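Local coordinates for DUF1611 domain-containing protein (Anabaena variabilis, PDB 2OBN) that is of unknown function but pairs a Rossmann-like domain with a P-loop NTPase-like domain, an architecture consistent with nucleotide binding, at residues A35-V40 with I56-P61; E95-L100 with P118-L123; G235-P240 with R284-V289. The protein carries 2 engineered substitutions. One frame throughout, in Å; residues are numbered along the deposited sequence.

Interaction 1: residues A35-V40 with I56-P61; sequences APIVAV and IYRYVP. Engineered in segment 56-61: Tyr-57 (natural residue Lys), Tyr-59 (natural residue Asp).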
loop_
_atom_site.group_PDB
_atom_site.type_symbol
_atom_site.label_atom_id
_atom_site.label_comp_id
_atom_site.label_asym_id
_atom_site.label_seq_id
_atom_site.Cartn_x
_atom_site.Cartn_y
_atom_site.Cartn_z
ATOM N N ALA B 35 -19.254 19.679 14.527
ATOM C CA ALA B 35 -20.010 19.001 15.571
ATOM C C ALA B 35 -19.981 19.814 16.855
ATOM O O ALA B 35 -19.046 20.573 17.073
ATOM C CB ALA B 35 -19.430 17.619 15.831
ATOM N N PRO B 36 -21.016 19.673 17.701
ATOM C CA PRO B 36 -20.992 20.386 18.975
ATOM C C PRO B 36 -20.035 19.706 19.974
ATOM O O PRO B 36 -20.417 18.765 20.678
ATOM C CB PRO B 36 -22.453 20.334 19.437
ATOM C CG PRO B 36 -23.038 19.142 18.762
ATOM C CD PRO B 36 -22.242 18.876 17.524
ATOM N N ILE B 37 -18.786 20.169 20.000
ATOM C CA ILE B 37 -17.788 19.618 20.909
ATOM C C ILE B 37 -17.929 20.333 22.258
ATOM O O ILE B 37 -17.620 21.520 22.367
ATOM C CB ILE B 37 -16.371 19.757 20.328
ATOM C CG1 ILE B 37 -16.264 18.906 19.052
ATOM C CG2 ILE B 37 -15.338 19.362 21.374
ATOM C CD1 ILE B 37 -15.030 19.218 18.164
ATOM N N VAL B 38 -18.399 19.587 23.262
ATOM C CA VAL B 38 -18.689 20.118 24.605
ATOM C C VAL B 38 -17.566 19.963 25.638
ATOM O O VAL B 38 -17.641 20.533 26.728
ATOM C CB VAL B 38 -20.005 19.513 25.189
ATOM C CG1 VAL B 38 -21.147 19.762 24.247
ATOM C CG2 VAL B 38 -19.888 18.006 25.486
ATOM N N ALA B 39 -16.554 19.164 25.326
ATOM C CA ALA B 39 -15.410 19.023 26.228
ATOM C C ALA B 39 -14.195 18.435 25.535
ATOM O O ALA B 39 -14.316 17.652 24.590
ATOM C CB ALA B 39 -15.778 18.176 27.444
ATOM N N VAL B 40 -13.034 18.870 26.012
ATOM C CA VAL B 40 -11.725 18.374 25.622
ATOM C C VAL B 40 -11.177 17.763 26.908
ATOM O O VAL B 40 -11.133 18.426 27.948
ATOM C CB VAL B 40 -10.799 19.496 25.140
ATOM C CG1 VAL B 40 -9.340 19.018 25.087
ATOM C CG2 VAL B 40 -11.245 20.013 23.776
ATOM N N ILE B 56 -6.123 27.674 18.196
ATOM C CA ILE B 56 -7.370 27.382 17.489
ATOM C C ILE B 56 -8.441 28.340 18.023
ATOM O O ILE B 56 -8.622 28.449 19.237
ATOM C CB ILE B 56 -7.833 25.924 17.733
ATOM C CG1 ILE B 56 -6.761 24.933 17.259
ATOM C CG2 ILE B 56 -9.189 25.669 17.043
ATOM C CD1 ILE B 56 -7.043 23.473 17.635
ATOM N N TYR B 57 -9.158 29.019 17.124
ATOM C CA TYR B 57 -10.171 30.005 17.540
ATOM C C TYR B 57 -11.516 29.367 17.837
ATOM O O TYR B 57 -12.464 29.434 17.047
ATOM C CB TYR B 57 -10.296 31.118 16.510
ATOM C CG TYR B 57 -9.009 31.864 16.387
ATOM C CD1 TYR B 57 -8.623 32.759 17.370
ATOM C CD2 TYR B 57 -8.168 31.660 15.310
ATOM C CE1 TYR B 57 -7.435 33.449 17.278
ATOM C CE2 TYR B 57 -6.971 32.332 15.207
ATOM C CZ TYR B 57 -6.605 33.224 16.191
ATOM O OH TYR B 57 -5.411 33.901 16.091
ATOM N N ARG B 58 -11.577 28.762 19.013
ATOM C CA ARG B 58 -12.754 28.060 19.451
ATOM C C ARG B 58 -12.672 27.868 20.943
ATOM O O ARG B 58 -11.581 27.666 21.490
ATOM C CB ARG B 58 -12.793 26.695 18.771
ATOM C CG ARG B 58 -13.992 25.831 19.107
ATOM C CD ARG B 58 -13.921 24.535 18.337
ATOM N NE ARG B 58 -15.237 23.926 18.219
ATOM C CZ ARG B 58 -15.541 22.934 17.386
ATOM N NH1 ARG B 58 -14.626 22.419 16.575
ATOM N NH2 ARG B 58 -16.771 22.465 17.352
ATOM N N TYR B 59 -13.820 27.964 21.608
ATOM C CA TYR B 59 -13.854 27.691 23.024
ATOM C C TYR B 59 -14.493 26.332 23.262
ATOM O O TYR B 59 -15.562 26.020 22.706
ATOM C CB TYR B 59 -14.605 28.744 23.828
ATOM C CG TYR B 59 -14.737 28.298 25.268
ATOM C CD1 TYR B 59 -13.607 28.161 26.064
ATOM C CD2 TYR B 59 -15.972 27.960 25.816
ATOM C CE1 TYR B 59 -13.699 27.708 27.374
ATOM C CE2 TYR B 59 -16.073 27.520 27.128
ATOM C CZ TYR B 59 -14.924 27.387 27.896
ATOM O OH TYR B 59 -14.975 26.953 29.201
ATOM N N VAL B 60 -13.780 25.517 24.039
ATOM C CA VAL B 60 -14.269 24.241 24.537
ATOM C C VAL B 60 -13.616 24.102 25.916
ATOM O O VAL B 60 -12.394 24.280 26.032
ATOM C CB VAL B 60 -13.876 23.018 23.676
ATOM C CG1 VAL B 60 -14.422 21.740 24.320
ATOM C CG2 VAL B 60 -14.372 23.146 22.234
ATOM N N PRO B 61 -14.415 23.834 26.969
ATOM C CA PRO B 61 -13.755 23.637 28.259
ATOM C C PRO B 61 -12.832 22.431 28.239
ATOM O O PRO B 61 -13.154 21.419 27.600
ATOM C CB PRO B 61 -14.919 23.396 29.240
ATOM C CG PRO B 61 -16.104 23.131 28.423
ATOM C CD PRO B 61 -15.883 23.741 27.074
HETATM O O HOH W 1 -18.053 23.117 20.152
#

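Interaction 2: residues E95-L100 with P118-L123; sequences ELKTAL and PDLNAL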
loop_
_atom_site.group_PDB
_atom_site.type_symbol
_atom_site.label_atom_id
_atom_site.label_comp_id
_atom_site.label_asym_id
_atom_site.label_seq_id
_atom_site.Cartn_x
_atom_site.Cartn_y
_atom_site.Cartn_z
ATOM N N GLU B 95 -10.677 5.295 30.854
ATOM C CA GLU B 95 -11.424 6.384 30.216
ATOM C C GLU B 95 -12.476 5.858 29.247
ATOM O O GLU B 95 -13.605 6.356 29.212
ATOM C CB GLU B 95 -10.469 7.361 29.513
ATOM C CG GLU B 95 -9.501 8.146 30.443
ATOM C CD GLU B 95 -10.188 9.157 31.388
ATOM O OE1 GLU B 95 -11.102 8.777 32.149
ATOM O OE2 GLU B 95 -9.784 10.340 31.397
ATOM N N LEU B 96 -12.107 4.834 28.487
ATOM C CA LEU B 96 -13.017 4.216 27.530
ATOM C C LEU B 96 -14.188 3.570 28.262
ATOM O O LEU B 96 -15.354 3.826 27.939
ATOM C CB LEU B 96 -12.282 3.170 26.674
ATOM C CG LEU B 96 -11.071 3.673 25.872
ATOM C CD1 LEU B 96 -10.453 2.549 25.036
ATOM C CD2 LEU B 96 -11.412 4.865 24.988
ATOM N N LYS B 97 -13.879 2.750 29.258
ATOM C CA LYS B 97 -14.914 2.056 30.040
ATOM C C LYS B 97 -15.860 3.016 30.760
ATOM O O LYS B 97 -17.062 2.763 30.823
ATOM C CB LYS B 97 -14.278 1.094 31.042
ATOM C CG LYS B 97 -13.605 -0.113 30.387
ATOM C CD LYS B 97 -13.086 -1.076 31.428
ATOM C CE LYS B 97 -12.543 -2.336 30.804
ATOM N NZ LYS B 97 -12.230 -3.338 31.874
ATOM N N THR B 98 -15.316 4.109 31.290
ATOM C CA THR B 98 -16.107 5.132 31.977
ATOM C C THR B 98 -17.128 5.779 31.035
ATOM O O THR B 98 -18.270 6.040 31.426
ATOM C CB THR B 98 -15.199 6.230 32.578
ATOM O OG1 THR B 98 -14.240 5.625 33.453
ATOM C CG2 THR B 98 -16.018 7.263 33.347
ATOM N N ALA B 99 -16.707 6.047 29.801
ATOM C CA ALA B 99 -17.603 6.594 28.799
ATOM C C ALA B 99 -18.719 5.582 28.491
ATOM O O ALA B 99 -19.899 5.948 28.426
ATOM C CB ALA B 99 -16.832 6.948 27.531
ATOM N N LEU B 100 -18.348 4.314 28.334
ATOM C CA LEU B 100 -19.320 3.276 28.008
ATOM C C LEU B 100 -20.361 3.078 29.099
ATOM O O LEU B 100 -21.557 2.985 28.799
ATOM C CB LEU B 100 -18.628 1.952 27.651
ATOM C CG LEU B 100 -17.813 1.968 26.354
ATOM C CD1 LEU B 100 -17.204 0.614 26.099
ATOM C CD2 LEU B 100 -18.655 2.380 25.151
ATOM N N PRO B 118 -14.655 -7.929 24.148
ATOM C CA PRO B 118 -15.692 -8.289 25.128
ATOM C C PRO B 118 -15.812 -7.350 26.318
ATOM O O PRO B 118 -16.920 -7.049 26.748
ATOM C CB PRO B 118 -15.249 -9.667 25.617
ATOM C CG PRO B 118 -14.466 -10.232 24.514
ATOM C CD PRO B 118 -13.792 -9.085 23.824
ATOM N N ASP B 119 -14.677 -6.882 26.824
ATOM C CA ASP B 119 -14.643 -6.003 27.996
ATOM C C ASP B 119 -15.308 -4.658 27.734
ATOM O O ASP B 119 -15.750 -3.996 28.677
ATOM C CB ASP B 119 -13.200 -5.773 28.470
ATOM C CG ASP B 119 -12.417 -7.073 28.646
ATOM O OD1 ASP B 119 -12.334 -7.868 27.676
ATOM O OD2 ASP B 119 -11.854 -7.279 29.744
ATOM N N LEU B 120 -15.346 -4.249 26.463
ATOM C CA LEU B 120 -16.008 -3.013 26.046
ATOM C C LEU B 120 -17.444 -3.305 25.607
ATOM O O LEU B 120 -18.357 -2.597 26.022
ATOM C CB LEU B 120 -15.219 -2.302 24.940
ATOM C CG LEU B 120 -13.804 -1.830 25.306
ATOM C CD1 LEU B 120 -13.220 -1.041 24.149
ATOM C CD2 LEU B 120 -13.787 -0.979 26.587
ATOM N N ASN B 121 -17.655 -4.346 24.799
ATOM C CA ASN B 121 -19.027 -4.736 24.402
ATOM C C ASN B 121 -19.992 -4.932 25.547
ATOM O O ASN B 121 -21.173 -4.633 25.402
ATOM C CB ASN B 121 -19.046 -6.029 23.572
ATOM C CG ASN B 121 -18.804 -5.779 22.113
ATOM O OD1 ASN B 121 -19.160 -4.717 21.584
ATOM N ND2 ASN B 121 -18.215 -6.759 21.433
ATOM N N ALA B 122 -19.496 -5.463 26.662
ATOM C CA ALA B 122 -20.321 -5.721 27.840
ATOM C C ALA B 122 -20.855 -4.431 28.460
ATOM O O ALA B 122 -21.970 -4.409 28.984
ATOM C CB ALA B 122 -19.529 -6.510 28.868
ATOM N N LEU B 123 -20.064 -3.363 28.373
ATOM C CA LEU B 123 -20.424 -2.064 28.931
ATOM C C LEU B 123 -21.208 -1.176 27.966
ATOM O O LEU B 123 -21.757 -0.161 28.380
ATOM C CB LEU B 123 -19.158 -1.328 29.361
ATOM C CG LEU B 123 -18.190 -2.100 30.261
ATOM C CD1 LEU B 123 -17.031 -1.194 30.651
ATOM C CD2 LEU B 123 -18.877 -2.658 31.498
HETATM O O HOH W 2 -10.720 -5.197 30.352
#

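Interaction 3: residues G235-P240 with R284-V289; sequences GSLLHP and RLYETV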
loop_
_atom_site.group_PDB
_atom_site.type_symbol
_atom_site.label_atom_id
_atom_site.label_comp_id
_atom_site.label_asym_id
_atom_site.label_seq_id
_atom_site.Cartn_x
_atom_site.Cartn_y
_atom_site.Cartn_z
ATOM N N GLY B 235 0.860 10.526 3.432
ATOM C CA GLY B 235 2.220 10.074 3.273
ATOM C C GLY B 235 3.139 11.015 2.536
ATOM O O GLY B 235 2.877 12.201 2.427
ATOM N N SER B 236 4.230 10.448 2.030
ATOM C CA SER B 236 5.214 11.174 1.256
ATOM C C SER B 236 6.162 10.202 0.595
ATOM O O SER B 236 6.604 9.239 1.227
ATOM C CB SER B 236 6.057 12.081 2.153
ATOM O OG SER B 236 7.110 12.662 1.392
ATOM N N LEU B 237 6.532 10.483 -0.651
ATOM C CA LEU B 237 7.509 9.652 -1.341
ATOM C C LEU B 237 8.926 9.840 -0.776
ATOM O O LEU B 237 9.847 9.182 -1.235
ATOM C CB LEU B 237 7.493 9.946 -2.851
ATOM C CG LEU B 237 6.211 9.586 -3.611
ATOM C CD1 LEU B 237 6.353 10.019 -5.058
ATOM C CD2 LEU B 237 5.902 8.110 -3.525
ATOM N N LEU B 238 9.085 10.762 0.185
ATOM C CA LEU B 238 10.357 11.057 0.829
ATOM C C LEU B 238 10.469 10.386 2.198
ATOM O O LEU B 238 11.548 10.329 2.776
ATOM C CB LEU B 238 10.527 12.573 1.004
ATOM C CG LEU B 238 10.329 13.441 -0.231
ATOM C CD1 LEU B 238 10.631 14.884 0.090
ATOM C CD2 LEU B 238 11.207 12.947 -1.382
ATOM N N HIS B 239 9.343 9.874 2.699
ATOM C CA HIS B 239 9.304 9.190 3.970
ATOM C C HIS B 239 9.612 7.712 3.718
ATOM O O HIS B 239 8.936 7.088 2.901
ATOM C CB HIS B 239 7.928 9.376 4.584
ATOM C CG HIS B 239 7.828 8.914 5.996
ATOM N ND1 HIS B 239 8.081 7.613 6.367
ATOM C CD2 HIS B 239 7.443 9.562 7.120
ATOM C CE1 HIS B 239 7.883 7.485 7.667
ATOM N NE2 HIS B 239 7.500 8.655 8.148
ATOM N N PRO B 240 10.626 7.144 4.426
ATOM C CA PRO B 240 11.056 5.744 4.205
ATOM C C PRO B 240 10.051 4.629 4.543
ATOM O O PRO B 240 10.270 3.476 4.170
ATOM C CB PRO B 240 12.278 5.609 5.125
ATOM C CG PRO B 240 12.080 6.630 6.160
ATOM C CD PRO B 240 11.421 7.775 5.500
ATOM N N ARG B 284 9.972 16.886 -9.715
ATOM C CA ARG B 284 10.293 15.906 -10.755
ATOM C C ARG B 284 9.894 14.477 -10.310
ATOM O O ARG B 284 9.269 13.729 -11.062
ATOM C CB ARG B 284 11.785 15.980 -11.088
ATOM C CG ARG B 284 12.200 15.173 -12.306
ATOM N N LEU B 285 10.237 14.118 -9.075
ATOM C CA LEU B 285 9.861 12.815 -8.528
ATOM C C LEU B 285 8.343 12.573 -8.652
ATOM O O LEU B 285 7.912 11.608 -9.309
ATOM C CB LEU B 285 10.315 12.699 -7.069
ATOM C CG LEU B 285 9.807 11.518 -6.229
ATOM C CD1 LEU B 285 10.275 10.196 -6.788
ATOM C CD2 LEU B 285 10.253 11.713 -4.786
ATOM N N TYR B 286 7.536 13.452 -8.058
ATOM C CA TYR B 286 6.069 13.287 -8.144
ATOM C C TYR B 286 5.529 13.263 -9.576
ATOM O O TYR B 286 4.658 12.442 -9.912
ATOM C CB TYR B 286 5.328 14.336 -7.293
ATOM C CG TYR B 286 5.305 13.970 -5.818
ATOM C CD1 TYR B 286 4.437 13.004 -5.362
ATOM C CD2 TYR B 286 6.151 14.568 -4.896
ATOM C CE1 TYR B 286 4.397 12.635 -4.042
ATOM C CE2 TYR B 286 6.113 14.198 -3.535
ATOM C CZ TYR B 286 5.221 13.223 -3.134
ATOM O OH TYR B 286 5.114 12.811 -1.825
ATOM N N GLU B 287 6.053 14.133 -10.430
ATOM C CA GLU B 287 5.580 14.179 -11.812
ATOM C C GLU B 287 5.880 12.887 -12.559
ATOM O O GLU B 287 5.032 12.387 -13.314
ATOM C CB GLU B 287 6.118 15.410 -12.547
ATOM C CG GLU B 287 5.407 16.682 -12.100
ATOM C CD GLU B 287 5.887 17.945 -12.806
ATOM O OE1 GLU B 287 6.914 17.893 -13.524
ATOM O OE2 GLU B 287 5.236 18.998 -12.617
ATOM N N THR B 288 7.079 12.356 -12.338
ATOM C CA THR B 288 7.519 11.111 -12.960
ATOM C C THR B 288 6.663 9.937 -12.480
ATOM O O THR B 288 6.302 9.074 -13.293
ATOM C CB THR B 288 9.033 10.869 -12.694
ATOM O OG1 THR B 288 9.799 11.872 -13.383
ATOM C CG2 THR B 288 9.492 9.483 -13.174
ATOM N N VAL B 289 6.345 9.909 -11.177
ATOM C CA VAL B 289 5.472 8.877 -10.595
ATOM C C VAL B 289 4.059 9.019 -11.150
ATOM O O VAL B 289 3.452 8.038 -11.554
ATOM C CB VAL B 289 5.442 8.928 -9.035
ATOM C CG1 VAL B 289 4.374 7.991 -8.441
ATOM C CG2 VAL B 289 6.800 8.543 -8.461
HETATM O O HOH W 3 2.337 12.933 -0.264
#

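Interaction 1: residues A35-V40 with I56-P61
Strand 37-41 of the Rossmann-like domain's parallel sheet meets the loop 56-61, which leads into the edge strand 62-63, and the two join where Val-40 N donates to Pro-61 O over 3.0 Å with an N-H...O angle of 163°. Val-40 also pairs with Val-63, so the strand pairing starts at this bond. The methyls of Val-60 fill the angle between loop and strand. Val-60 holds CG1 opposite its own nitrogen (chi1 179°), which lays that methyl tightly on Ala-39 CA, 3.5 Å away, and against Val-40 CG2 at 3.7 Å, while CG2 turns to the carbonyl of Ile-37. The Pro-61 ring rests by CG on Val-38 O. Arg-58 sends an extended chain across to the start of segment 35-40, and its guanidinium takes Ile-37 CD1 over one face, 3.6 Å from Arg-58 NH1. Ala-35 O lies at the edge of the same group, in its plane, 3.0 Å from Arg-58 NH2. A water that donates to Ile-37 O at 2.8 Å accepts from Arg-58 NH2, and Arg-58 NH1 bonds to the carbonyls of Ser-33 and Leu-30 at the end of helix 24-32. The loop therefore meets the sheet in two ways: valine and proline carbons press on the strand, and one arginine gathers backbone carbonyls of the helix-to-strand turn, its charge probably strengthening those bonds.

Interaction 2: residues E95-L100 with P118-L123
Lys-97 lays the aliphatic part of its side chain over Leu-123, whose CD1 sits 3.6 Å from Lys-97 CB and equally close to Lys-97 CG. The same CG meets Leu-120 CD2 at 3.9 Å, so the methyls of two leucines support the root of the lysine. Lys-97 then runs on past the leucines to bring its amine near Asp-119, a course set by a chi1 of -69°, which turns CG away from the carbonyl carbon, and by a chain extended beyond it. Lys-97 NZ and Asp-119 OD2 stay 4.5 Å apart, too far for a salt bridge. A water modelled between them accepts from NZ, but it lies so close to the carboxylate that this bridge is doubtful. No direct hydrogen bond crosses between the segments. They belong to successive crossovers of the Rossmann-like sheet: helix 92-101 links strands 76-79 and 105-108, the short helix 118-121 follows the latter on the way to strand 130-132, and they pack side by side as consecutive connections that step the same way across the sheet. Leu-96, on the inner flank of helix 92-101, packs on Leu-77 and Ile-79 of the sheet and only brushes Leu-120 CD2 with its CB. Leu-100 meets both leucines of the second segment. Its side chain crosses that of Leu-120 at about a right angle, Leu-100 CD1 lying 3.7 Å from Leu-120 CB and 3.4 Å from Leu-120 O. Beyond it, Leu-100 CB abuts Leu-123 CB at 3.7 Å, where the backbones come nearest.

Interaction 3: residues G235-P240 with R284-V289
Tyr-286 reaches from helix 279-291 to the turn at Ser-236 to His-239, and its OH accepts from Leu-237 N over 3.0 Å in a nearly straight bond (N-H...O 171°). A chi1 of -80° keeps Tyr-286 CG beside the backbone N, and from there the ring stretches out to the turn. Leu-237 comes from the opposite direction and lies over one face of the ring, toward its CE1 edge. Its CG stands anti to the carbonyl carbon (chi1 -65°) and CD1 extends outward, so that this methyl lies 3.4 Å from Tyr-286 CE1 in a CH-pi contact. The same Leu-237 CD1 touches Val-289 CG2 at 3.7 Å. One helical turn before Val-289, Leu-285 CD2 touches both Leu-237 CB at 3.8 Å and Leu-238 CD2 at 3.7 Å. Ser-236 OG accepts from Leu-238 N at 3.0 Å, forming an ST turn within the type I beta turn. Ser-236 OG and Tyr-286 OH both bond to the carbonyl of Gly-159, at the end of strand 153-159 just before the probable phosphate-binding loop. A water donates to Gly-235 O and to the phenol oxygen. A phenylalanine here would probably leave Leu-237 N without its acceptor and break the helix's link to the carbonyl of Gly-159. Arg-250 of the second subunit bonds to Leu-237 O, and Gly-292 of that subunit packs on Leu-238 and Leu-285. One phenol thus ties helix, turn and central strand together by accepting and donating at once, its ring packed against a leucine methyl beside the subunit interface.

How the interactions relate
Interactions 1 and 2 both belong to the Rossmann-like domain, their centres about 24 Å apart, yet they share no element: the first joins an edge-strand approach to the sheet, the second joins two helices flanking it. Interaction 3 lies in the P-loop domain, on the opposite side of the chain's centre from both. It is fully buried and adjoins the second subunit, whereas the other two are partly buried and touch no other chain. The chemistry follows this placement. Residues 35-40 with 56-61 combine backbone pairing with an arginine, 95-100 with 118-123 rely on leucines with a lysine and an aspartate at the outer edge, and 235-240 with 284-289 enclose a hydrogen-bonded phenol among apolar side chains.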